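Local coordinates for 6-phospho-beta-glucosidase BglT (Thermotoga maritima, PDB 1UP7), which hydrolyses cellobiose 6'-phosphate to glucose 6-phosphate and glucose, using NAD+ and a manganese ion as cofactors, at residues E93-K98 and L403-E408; G100-E105 and L248-M253. One frame throughout, in Å; residues are numbered along the deposited sequence.

From the N terminus the chain first builds the nucleotide-binding part of the Rossmann-like fold, and both contacts start in one short run of it, from the last residues of helix 85-94 to the loop before helix 109-131. Contact 1 joins residues 93-98, which carry on from helix 85-94, to the C-terminal helix 396-409 and so closes a loop of about 300 residues. Contact 2 lies wholly within that loop: residues 100-105 reach the start of helix 250-258, in the C-terminal family region, 143 residues further on. The two contacts do not cross. Their centres are 15 Å apart and they touch where P96 O lies 3.3 Å from L101 N, a probable hydrogen bond. At the end of 100-105, E105 meets NAD and glucose 6-phosphate.

Contact 1. Residues E93-K98 and L403-E408; sequences EGIPLK and LEEILE
K98 and E405 approach from opposite directions and form a salt bridge between the segment that continues helix 85-94 and the C-terminal helix 396-409. The ammonium group is held by both carboxylate oxygens, K98 NZ lying 3.0 Å from OE1 and 3.1 Å from OE2 of E405, and each oxygen offers its syn lone pair, so the lysine sits in the mouth of the carboxylate. K98 gets there by folding back: bends at chi3 (73°) and chi4 (62°) curl its end back toward the backbone carbonyl of I95, whose O takes a further, weak bond from K98 NZ at 3.3 Å. E405 instead extends beyond CG, and its OE1 is also hydrogen-bonded to the hydroxyl of Y99. An alanine in place of E405 would probably leave the K98 ammonium and the Y99 hydroxyl without their shared partner and uncover one side of I95.

Van der Waals packing lies beside the ion pair. I95 and E405 run alongside each other with opposite headings, I95 CG1 coming within 3.9 Å of OE2 on the flank of the E405 carboxylate. The apolar part is I95 CG2 resting 4.3 Å from I406 CG1, and I95 extends it along helix 396-409 to L402 and A409.

The two segments share a neighbour: P96 and I406 both lie on V109 of helix 109-131, and L403 packs against helix 380-389.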
ATOM      1  N   GLU A  93       6.022  27.733  26.255  1.00 18.09           N
ATOM      2  CA  GLU A  93       6.636  28.742  25.401  1.00 18.69           C
ATOM      3  C   GLU A  93       7.999  29.178  25.937  1.00 18.27           C
ATOM      4  O   GLU A  93       8.939  29.364  25.170  1.00 18.41           O
ATOM      5  CB  GLU A  93       5.696  29.962  25.255  1.00 18.75           C
ATOM      6  CG  GLU A  93       4.289  29.615  24.793  1.00 18.58           C
ATOM      7  CD  GLU A  93       3.308  30.785  24.900  1.00 21.15           C
ATOM      8  OE1 GLU A  93       3.469  31.632  25.809  1.00 20.18           O
ATOM      9  OE2 GLU A  93       2.357  30.856  24.081  1.00 19.92           O
ATOM     10  N   GLY A  94       8.104  29.311  27.259  1.00 17.91           N
ATOM     11  CA  GLY A  94       9.281  29.923  27.898  1.00 17.58           C
ATOM     12  C   GLY A  94      10.516  29.046  28.052  1.00 17.66           C
ATOM     13  O   GLY A  94      11.647  29.500  27.826  1.00 17.54           O
ATOM     14  N   ILE A  95      10.300  27.781  28.419  1.00 17.54           N
ATOM     15  CA  ILE A  95      11.374  26.837  28.707  1.00 16.97           C
ATOM     16  C   ILE A  95      12.337  26.531  27.534  1.00 17.30           C
ATOM     17  O   ILE A  95      13.541  26.522  27.780  1.00 17.18           O
ATOM     18  CB  ILE A  95      10.773  25.516  29.375  1.00 16.46           C
ATOM     19  CG1 ILE A  95      10.474  25.741  30.865  1.00 16.20           C
ATOM     20  CG2 ILE A  95      11.651  24.280  29.153  1.00 14.56           C
ATOM     21  CD1 ILE A  95       9.540  24.659  31.516  1.00 15.58           C
ATOM     22  N   PRO A  96      11.843  26.253  26.311  1.00 17.46           N
ATOM     23  CA  PRO A  96      12.731  25.992  25.168  1.00 17.69           C
ATOM     24  C   PRO A  96      13.638  27.152  24.813  1.00 17.86           C
ATOM     25  O   PRO A  96      14.713  26.917  24.259  1.00 17.81           O
ATOM     26  CB  PRO A  96      11.762  25.698  24.007  1.00 17.67           C
ATOM     27  CG  PRO A  96      10.464  25.314  24.650  1.00 16.48           C
ATOM     28  CD  PRO A  96      10.422  26.093  25.938  1.00 17.30           C
ATOM     29  N   LEU A  97      13.226  28.371  25.157  1.00 17.98           N
ATOM     30  CA  LEU A  97      13.905  29.584  24.704  1.00 18.34           C
ATOM     31  C   LEU A  97      15.391  29.620  25.077  1.00 18.84           C
ATOM     32  O   LEU A  97      16.226  29.878  24.233  1.00 18.87           O
ATOM     33  CB  LEU A  97      13.173  30.799  25.247  1.00 17.50           C
ATOM     34  CG  LEU A  97      12.117  31.496  24.380  1.00 19.31           C
ATOM     35  CD1 LEU A  97      11.609  30.709  23.188  1.00 11.26           C
ATOM     36  CD2 LEU A  97      10.981  32.107  25.190  1.00 17.41           C
ATOM     37  N   LYS A  98      15.717  29.322  26.338  1.00 19.23           N
ATOM     38  CA  LYS A  98      17.113  29.289  26.784  1.00 19.43           C
ATOM     39  C   LYS A  98      18.015  28.324  26.006  1.00 19.09           C
ATOM     40  O   LYS A  98      19.229  28.475  26.014  1.00 19.11           O
ATOM     41  CB  LYS A  98      17.222  28.993  28.284  1.00 19.80           C
ATOM     42  CG  LYS A  98      16.848  27.571  28.655  1.00 21.41           C
ATOM     43  CD  LYS A  98      17.012  27.290  30.151  1.00 21.53           C
ATOM     44  CE  LYS A  98      15.938  27.944  31.013  1.00 20.56           C
ATOM     45  NZ  LYS A  98      14.586  27.472  30.723  1.00 19.42           N
ATOM     46  N   LEU A 403      14.440  17.951  28.522  1.00 18.48           N
ATOM     47  CA  LEU A 403      13.419  17.000  28.984  1.00 18.97           C
ATOM     48  C   LEU A 403      13.206  17.072  30.494  1.00 19.26           C
ATOM     49  O   LEU A 403      12.077  17.056  30.959  1.00 19.40           O
ATOM     50  CB  LEU A 403      13.699  15.547  28.545  1.00 18.63           C
ATOM     51  CG  LEU A 403      12.614  14.485  28.946  1.00 18.65           C
ATOM     52  CD1 LEU A 403      11.186  14.745  28.413  1.00 15.83           C
ATOM     53  CD2 LEU A 403      13.007  13.065  28.600  1.00 15.96           C
ATOM     54  N   GLU A 404      14.297  17.188  31.243  1.00 19.55           N
ATOM     55  CA  GLU A 404      14.240  17.279  32.695  1.00 20.04           C
ATOM     56  C   GLU A 404      13.479  18.499  33.138  1.00 19.39           C
ATOM     57  O   GLU A 404      12.669  18.401  34.047  1.00 19.16           O
ATOM     58  CB  GLU A 404      15.646  17.320  33.291  1.00 20.15           C
ATOM     59  CG  GLU A 404      16.022  16.053  34.008  1.00 26.40           C
ATOM     60  CD  GLU A 404      17.126  15.289  33.301  1.00 32.91           C
ATOM     61  OE1 GLU A 404      18.347  15.615  33.544  1.00 32.10           O
ATOM     62  OE2 GLU A 404      16.750  14.358  32.517  1.00 35.41           O
ATOM     63  N   GLU A 405      13.744  19.645  32.503  1.00 18.82           N
ATOM     64  CA  GLU A 405      13.029  20.875  32.805  1.00 18.82           C
ATOM     65  C   GLU A 405      11.533  20.726  32.539  1.00 18.62           C
ATOM     66  O   GLU A 405      10.693  21.117  33.367  1.00 18.67           O
ATOM     67  CB  GLU A 405      13.571  22.020  31.979  1.00 18.16           C
ATOM     68  CG  GLU A 405      14.370  22.998  32.805  1.00 21.11           C
ATOM     69  CD  GLU A 405      14.383  24.380  32.190  1.00 21.70           C
ATOM     70  OE1 GLU A 405      14.991  24.531  31.127  1.00 21.80           O
ATOM     71  OE2 GLU A 405      13.792  25.297  32.772  1.00 21.84           O
ATOM     72  N   ILE A 406      11.207  20.146  31.387  1.00 18.15           N
ATOM     73  CA  ILE A 406       9.825  19.945  31.000  1.00 17.99           C
ATOM     74  C   ILE A 406       9.104  19.016  32.003  1.00 18.60           C
ATOM     75  O   ILE A 406       7.974  19.305  32.426  1.00 18.82           O
ATOM     76  CB  ILE A 406       9.724  19.336  29.588  1.00 17.76           C
ATOM     77  CG1 ILE A 406      10.104  20.351  28.494  1.00 17.56           C
ATOM     78  CG2 ILE A 406       8.315  18.712  29.361  1.00 16.39           C
ATOM     79  CD1 ILE A 406      10.387  19.646  27.134  1.00 17.55           C
ATOM     80  N   LEU A 407       9.734  17.894  32.362  1.00 18.28           N
ATOM     81  CA  LEU A 407       9.114  16.954  33.320  1.00 18.48           C
ATOM     82  C   LEU A 407       8.960  17.549  34.706  1.00 18.97           C
ATOM     83  O   LEU A 407       7.941  17.301  35.398  1.00 18.49           O
ATOM     84  CB  LEU A 407       9.846  15.608  33.417  1.00 18.01           C
ATOM     85  CG  LEU A 407       9.913  14.829  32.103  1.00 18.55           C
ATOM     86  CD1 LEU A 407      10.796  13.598  32.280  1.00 18.30           C
ATOM     87  CD2 LEU A 407       8.499  14.480  31.587  1.00 16.54           C
ATOM     88  N   GLU A 408       9.939  18.349  35.130  1.00 19.16           N
ATOM     89  CA  GLU A 408       9.763  19.000  36.427  1.00 19.79           C
ATOM     90  C   GLU A 408       8.616  20.033  36.382  1.00 19.61           C
ATOM     91  O   GLU A 408       7.802  20.078  37.307  1.00 19.81           O
ATOM     92  CB  GLU A 408      11.079  19.564  36.965  1.00 20.56           C
ATOM     93  CG  GLU A 408      10.975  20.176  38.357  1.00 23.42           C
ATOM     94  CD  GLU A 408      10.567  19.162  39.433  1.00 29.92           C
ATOM     95  OE1 GLU A 408      10.643  17.926  39.186  1.00 32.17           O
ATOM     96  OE2 GLU A 408      10.174  19.593  40.561  1.00 32.72           O
TER

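Contact 2. Residues G100-E105 and L248-M253; sequences GLIGQE and LMEKKM. With G6P (6-O-phosphono-alpha-D-glucopyranose), chain J; NAD (nicotinamide-adenine-dinucleotide), chain I.
I102 packs its side chain onto the first turn of helix 250-258, where the loop that follows helix 85-94 of the Rossmann-like domain meets the C-terminal domain of this family 4 glycosidase. The tight part is apolar. I102 CG1 lies 3.8 Å from E250 CG, the two side chains passing at a slant, and I102 CD1 reaches M253 CB at 4.0 Å, about one helical turn on, where the two side chains run side by side in the same direction. With CG1 beside the backbone N (chi1 -69°) and chi2 at -63°, the CG1-CD1 arm of I102 spans E250 and M253. Y246 of helix 245-248 also touches both I102 and M253.

The polar side is looser and bridged by water. The E250 chain is extended, with CG anti to the backbone N (chi1 -168°), and this carries its carboxylate past the isoleucine to two water molecules. One donates to G100 O and to E250 OE2; the other accepts from I102 N and donates to the same OE2. A single carboxylate oxygen thus reaches the loop backbone at two points through solvent. K251, pointing away from the loop, forms a salt bridge with D398 of the second subunit.

At its far end the loop enters the active site. E105, thought by similarity to raise the basicity of the catalytic tyrosine Y243, also pairs with R82. Its carboxylate divides its oxygens between two ligands: E105 OE1 accepts from O4 of glucose 6-phosphate at 2.9 Å, and OE2 from the ribose hydroxyl O2D of NAD at 2.8 Å.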
ATOM      1  N   GLY A 100      17.832  27.987  22.738  1.00 17.57           N
ATOM      2  CA  GLY A 100      17.850  28.461  21.363  1.00 17.48           C
ATOM      3  C   GLY A 100      16.780  27.797  20.509  1.00 17.35           C
ATOM      4  O   GLY A 100      16.923  27.665  19.311  1.00 17.49           O
ATOM      5  N   LEU A 101      15.712  27.344  21.150  1.00 17.40           N
ATOM      6  CA  LEU A 101      14.665  26.582  20.483  1.00 17.39           C
ATOM      7  C   LEU A 101      13.394  27.402  20.438  1.00 17.08           C
ATOM      8  O   LEU A 101      13.144  28.201  21.354  1.00 16.60           O
ATOM      9  CB  LEU A 101      14.403  25.307  21.277  1.00 17.14           C
ATOM     10  CG  LEU A 101      15.128  23.985  20.926  1.00 19.11           C
ATOM     11  CD1 LEU A 101      16.252  24.060  19.836  1.00 14.08           C
ATOM     12  CD2 LEU A 101      15.562  23.186  22.175  1.00 15.78           C
ATOM     13  N   ILE A 102      12.589  27.189  19.397  1.00 16.99           N
ATOM     14  CA  ILE A 102      11.273  27.786  19.297  1.00 16.49           C
ATOM     15  C   ILE A 102      10.414  27.404  20.502  1.00 17.06           C
ATOM     16  O   ILE A 102      10.296  26.224  20.868  1.00 16.48           O
ATOM     17  CB  ILE A 102      10.577  27.331  18.000  1.00 16.87           C
ATOM     18  CG1 ILE A 102      11.267  27.948  16.765  1.00 13.75           C
ATOM     19  CG2 ILE A 102       9.061  27.678  18.079  1.00 14.61           C
ATOM     20  CD1 ILE A 102      11.153  29.406  16.769  1.00 12.29           C
ATOM     21  N   GLY A 103       9.854  28.411  21.155  1.00 17.30           N
ATOM     22  CA  GLY A 103       8.846  28.163  22.176  1.00 17.47           C
ATOM     23  C   GLY A 103       7.485  28.662  21.727  1.00 17.83           C
ATOM     24  O   GLY A 103       7.274  29.865  21.554  1.00 17.97           O
ATOM     25  N   GLN A 104       6.568  27.730  21.526  1.00 18.30           N
ATOM     26  CA  GLN A 104       5.260  28.025  20.958  1.00 18.49           C
ATOM     27  C   GLN A 104       4.178  27.094  21.520  1.00 18.93           C
ATOM     28  O   GLN A 104       4.423  25.923  21.813  1.00 19.05           O
ATOM     29  CB  GLN A 104       5.340  27.947  19.428  1.00 18.46           C
ATOM     30  CG  GLN A 104       4.397  28.933  18.683  1.00 17.71           C
ATOM     31  CD  GLN A 104       2.989  28.328  18.566  1.00 16.60           C
ATOM     32  OE1 GLN A 104       2.816  27.091  18.534  1.00 15.19           O
ATOM     33  NE2 GLN A 104       1.996  29.181  18.541  1.00 15.01           N
ATOM     34  N   GLU A 105       2.982  27.622  21.687  1.00 19.63           N
ATOM     35  CA  GLU A 105       1.857  26.860  22.244  1.00 20.71           C
ATOM     36  C   GLU A 105       1.638  25.439  21.656  1.00 20.78           C
ATOM     37  O   GLU A 105       1.435  24.475  22.434  1.00 20.43           O
ATOM     38  CB  GLU A 105       0.561  27.709  22.162  1.00 21.08           C
ATOM     39  CG  GLU A 105      -0.689  26.967  22.640  1.00 25.78           C
ATOM     40  CD  GLU A 105      -2.002  27.521  22.105  1.00 31.19           C
ATOM     41  OE1 GLU A 105      -2.068  27.963  20.921  1.00 35.09           O
ATOM     42  OE2 GLU A 105      -2.994  27.504  22.876  1.00 32.99           O
ATOM     43  N   LEU A 248      10.276  27.272   8.566  1.00 17.96           N
ATOM     44  CA  LEU A 248      11.006  27.782   7.414  1.00 17.75           C
ATOM     45  C   LEU A 248      11.642  29.157   7.662  1.00 17.52           C
ATOM     46  O   LEU A 248      12.512  29.614   6.914  1.00 16.80           O
ATOM     47  CB  LEU A 248      10.083  27.827   6.202  1.00 17.86           C
ATOM     48  CG  LEU A 248       9.727  26.441   5.686  1.00 18.77           C
ATOM     49  CD1 LEU A 248       8.428  26.624   4.986  1.00 20.00           C
ATOM     50  CD2 LEU A 248      10.818  25.852   4.758  1.00 19.28           C
ATOM     51  N   MET A 249      11.172  29.806   8.730  1.00 17.22           N
ATOM     52  CA  MET A 249      11.682  31.103   9.201  1.00 17.15           C
ATOM     53  C   MET A 249      12.127  31.021  10.682  1.00 17.08           C
ATOM     54  O   MET A 249      11.902  31.961  11.470  1.00 16.69           O
ATOM     55  CB  MET A 249      10.623  32.205   9.041  1.00 16.56           C
ATOM     56  CG  MET A 249      10.257  32.524   7.610  1.00 18.72           C
ATOM     57  SD  MET A 249       8.865  33.669   7.475  1.00 22.79           S
ATOM     58  CE  MET A 249       9.488  34.977   8.151  1.00 19.97           C
ATOM     59  N   GLU A 250      12.771  29.913  11.035  1.00 17.18           N
ATOM     60  CA  GLU A 250      13.085  29.620  12.423  1.00 17.56           C
ATOM     61  C   GLU A 250      13.898  30.718  13.096  1.00 18.04           C
ATOM     62  O   GLU A 250      13.474  31.197  14.156  1.00 17.89           O
ATOM     63  CB  GLU A 250      13.810  28.290  12.607  1.00 17.68           C
ATOM     64  CG  GLU A 250      13.881  27.858  14.049  1.00 17.42           C
ATOM     65  CD  GLU A 250      14.615  26.534  14.250  1.00 18.94           C
ATOM     66  OE1 GLU A 250      14.887  25.797  13.274  1.00 17.74           O
ATOM     67  OE2 GLU A 250      14.946  26.238  15.405  1.00 17.51           O
ATOM     68  N   LYS A 251      15.038  31.120  12.514  1.00 17.58           N
ATOM     69  CA  LYS A 251      15.837  32.160  13.146  1.00 17.93           C
ATOM     70  C   LYS A 251      15.038  33.442  13.359  1.00 18.19           C
ATOM     71  O   LYS A 251      15.129  34.054  14.419  1.00 17.59           O
ATOM     72  CB  LYS A 251      17.153  32.498  12.421  1.00 17.53           C
ATOM     73  CG  LYS A 251      18.078  31.298  12.245  1.00 17.37           C
ATOM     74  CD  LYS A 251      19.311  31.640  11.361  1.00 17.97           C
ATOM     75  CE  LYS A 251      18.969  32.384  10.086  1.00 17.03           C
ATOM     76  NZ  LYS A 251      20.191  32.799   9.321  1.00 16.35           N
ATOM     77  N   LYS A 252      14.252  33.853  12.363  1.00 18.61           N
ATOM     78  CA  LYS A 252      13.432  35.061  12.500  1.00 18.95           C
ATOM     79  C   LYS A 252      12.385  34.885  13.615  1.00 18.64           C
ATOM     80  O   LYS A 252      12.199  35.761  14.451  1.00 18.47           O
ATOM     81  CB  LYS A 252      12.714  35.373  11.193  1.00 19.77           C
ATOM     82  CG  LYS A 252      12.401  36.814  10.955  1.00 22.69           C
ATOM     83  CD  LYS A 252      12.159  37.095   9.443  1.00 25.97           C
ATOM     84  CE  LYS A 252      13.254  38.006   8.868  1.00 27.46           C
ATOM     85  NZ  LYS A 252      13.063  38.214   7.391  1.00 29.29           N
ATOM     86  N   MET A 253      11.695  33.753  13.623  1.00 18.03           N
ATOM     87  CA  MET A 253      10.702  33.470  14.656  1.00 18.04           C
ATOM     88  C   MET A 253      11.308  33.312  16.066  1.00 18.44           C
ATOM     89  O   MET A 253      10.729  33.802  17.053  1.00 17.95           O
ATOM     90  CB  MET A 253       9.836  32.231  14.338  1.00 17.50           C
ATOM     91  CG  MET A 253       8.947  32.379  13.070  1.00 17.59           C
ATOM     92  SD  MET A 253       7.880  33.880  13.080  1.00 18.47           S
ATOM     93  CE  MET A 253       8.722  34.830  12.081  1.00 18.38           C
TER
HETATM   94  C1  G6P J1417      -4.758  30.404  15.896  1.00 60.29           C
HETATM   95  C2  G6P J1417      -4.592  28.860  15.913  1.00 59.37           C
HETATM   96  C3  G6P J1417      -5.148  28.294  17.219  1.00 59.26           C
HETATM   97  C4  G6P J1417      -4.339  28.901  18.354  1.00 58.48           C
HETATM   98  C5  G6P J1417      -4.570  30.424  18.350  1.00 58.06           C
HETATM   99  C6  G6P J1417      -3.744  31.092  19.440  1.00 55.32           C
HETATM  100  O1  G6P J1417      -4.212  31.051  14.731  1.00 60.16           O
HETATM  101  O2  G6P J1417      -5.242  28.203  14.825  1.00 58.61           O
HETATM  102  O3  G6P J1417      -5.133  26.863  17.260  1.00 59.68           O
HETATM  103  O4  G6P J1417      -4.664  28.276  19.597  1.00 56.62           O
HETATM  104  O5  G6P J1417      -4.196  31.017  17.079  1.00 59.56           O
HETATM  105  O6  G6P J1417      -4.398  32.246  19.942  1.00 52.15           O
HETATM  106  P   G6P J1417      -4.101  32.779  21.433  1.00 48.03           P
HETATM  107  O1P G6P J1417      -5.106  33.878  21.688  1.00 50.36           O
HETATM  108  O2P G6P J1417      -2.710  33.356  21.646  1.00 47.42           O
HETATM  109  O3P G6P J1417      -4.329  31.625  22.368  1.00 46.24           O
HETATM  110  PA  NAD I1416      -8.346  28.425  28.704  1.00 39.58           P
HETATM  111  O1A NAD I1416      -7.122  28.553  29.518  1.00 39.58           O
HETATM  112  O2A NAD I1416      -9.391  29.547  28.890  1.00 42.49           O
HETATM  113  O5B NAD I1416      -8.967  26.991  29.132  1.00 36.88           O
HETATM  114  C5B NAD I1416     -10.332  26.733  28.926  1.00 31.06           C
HETATM  115  C4B NAD I1416     -10.960  26.171  30.194  1.00 27.54           C
HETATM  116  O4B NAD I1416     -10.522  24.832  30.418  1.00 29.02           O
HETATM  117  C3B NAD I1416     -10.645  26.942  31.470  1.00 26.05           C
HETATM  118  O3B NAD I1416     -11.867  27.454  31.982  1.00 21.96           O
HETATM  119  C2B NAD I1416     -10.040  25.903  32.415  1.00 25.76           C
HETATM  120  O2B NAD I1416     -10.484  26.064  33.747  1.00 23.91           O
HETATM  121  C1B NAD I1416     -10.608  24.623  31.831  1.00 26.16           C
HETATM  122  N9A NAD I1416      -9.877  23.404  32.166  1.00 26.81           N
HETATM  123  C8A NAD I1416      -8.523  23.205  32.358  1.00 24.99           C
HETATM  124  N7A NAD I1416      -8.358  21.887  32.605  1.00 27.63           N
HETATM  125  C5A NAD I1416      -9.537  21.244  32.525  1.00 25.50           C
HETATM  126  C6A NAD I1416      -9.930  19.924  32.701  1.00 27.10           C
HETATM  127  N6A NAD I1416      -9.056  18.968  32.998  1.00 24.93           N
HETATM  128  N1A NAD I1416     -11.274  19.594  32.570  1.00 26.83           N
HETATM  129  C2A NAD I1416     -12.212  20.571  32.285  1.00 25.65           C
HETATM  130  N3A NAD I1416     -11.814  21.879  32.143  1.00 25.38           N
HETATM  131  C4A NAD I1416     -10.506  22.199  32.263  1.00 26.29           C
HETATM  132  O3  NAD I1416      -7.847  28.356  27.176  1.00 39.74           O
HETATM  133  PN  NAD I1416      -8.670  28.663  25.836  1.00 36.98           P
HETATM  134  O1N NAD I1416      -7.907  29.773  25.212  1.00 41.41           O
HETATM  135  O2N NAD I1416     -10.097  28.785  26.038  1.00 39.33           O
HETATM  136  O5D NAD I1416      -8.512  27.329  24.969  1.00 39.15           O
HETATM  137  C5D NAD I1416      -8.716  26.018  25.463  1.00 36.12           C
HETATM  138  C4D NAD I1416      -8.043  25.034  24.493  1.00 37.30           C
HETATM  139  O4D NAD I1416      -8.589  25.094  23.176  1.00 36.78           O
HETATM  140  C3D NAD I1416      -6.557  25.319  24.330  1.00 35.07           C
HETATM  141  O3D NAD I1416      -5.937  24.069  24.304  1.00 35.30           O
HETATM  142  C2D NAD I1416      -6.439  26.015  22.977  1.00 35.83           C
HETATM  143  O2D NAD I1416      -5.203  25.826  22.310  1.00 33.84           O
HETATM  144  C1D NAD I1416      -7.628  25.502  22.197  1.00 37.91           C
HETATM  145  N1N NAD I1416      -8.293  26.607  21.501  1.00 43.50           N
HETATM  146  C2N NAD I1416      -9.645  26.714  21.738  1.00 44.47           C
HETATM  147  C3N NAD I1416     -10.399  27.702  21.153  1.00 47.55           C
HETATM  148  C7N NAD I1416     -11.874  27.770  21.474  1.00 50.35           C
HETATM  149  O7N NAD I1416     -12.862  27.978  20.483  1.00 51.89           O
HETATM  150  N7N NAD I1416     -12.246  27.613  22.754  1.00 52.29           N
HETATM  151  C4N NAD I1416      -9.741  28.598  20.306  1.00 49.80           C
HETATM  152  C5N NAD I1416      -8.360  28.501  20.045  1.00 47.38           C
HETATM  153  C6N NAD I1416      -7.634  27.482  20.662  1.00 46.00           C
HETATM  154  O   HOH W   1      15.401  28.256  17.017  1.00 34.02           O
HETATM  155  O   HOH W   2      13.411  25.204  17.582  1.00 22.42           O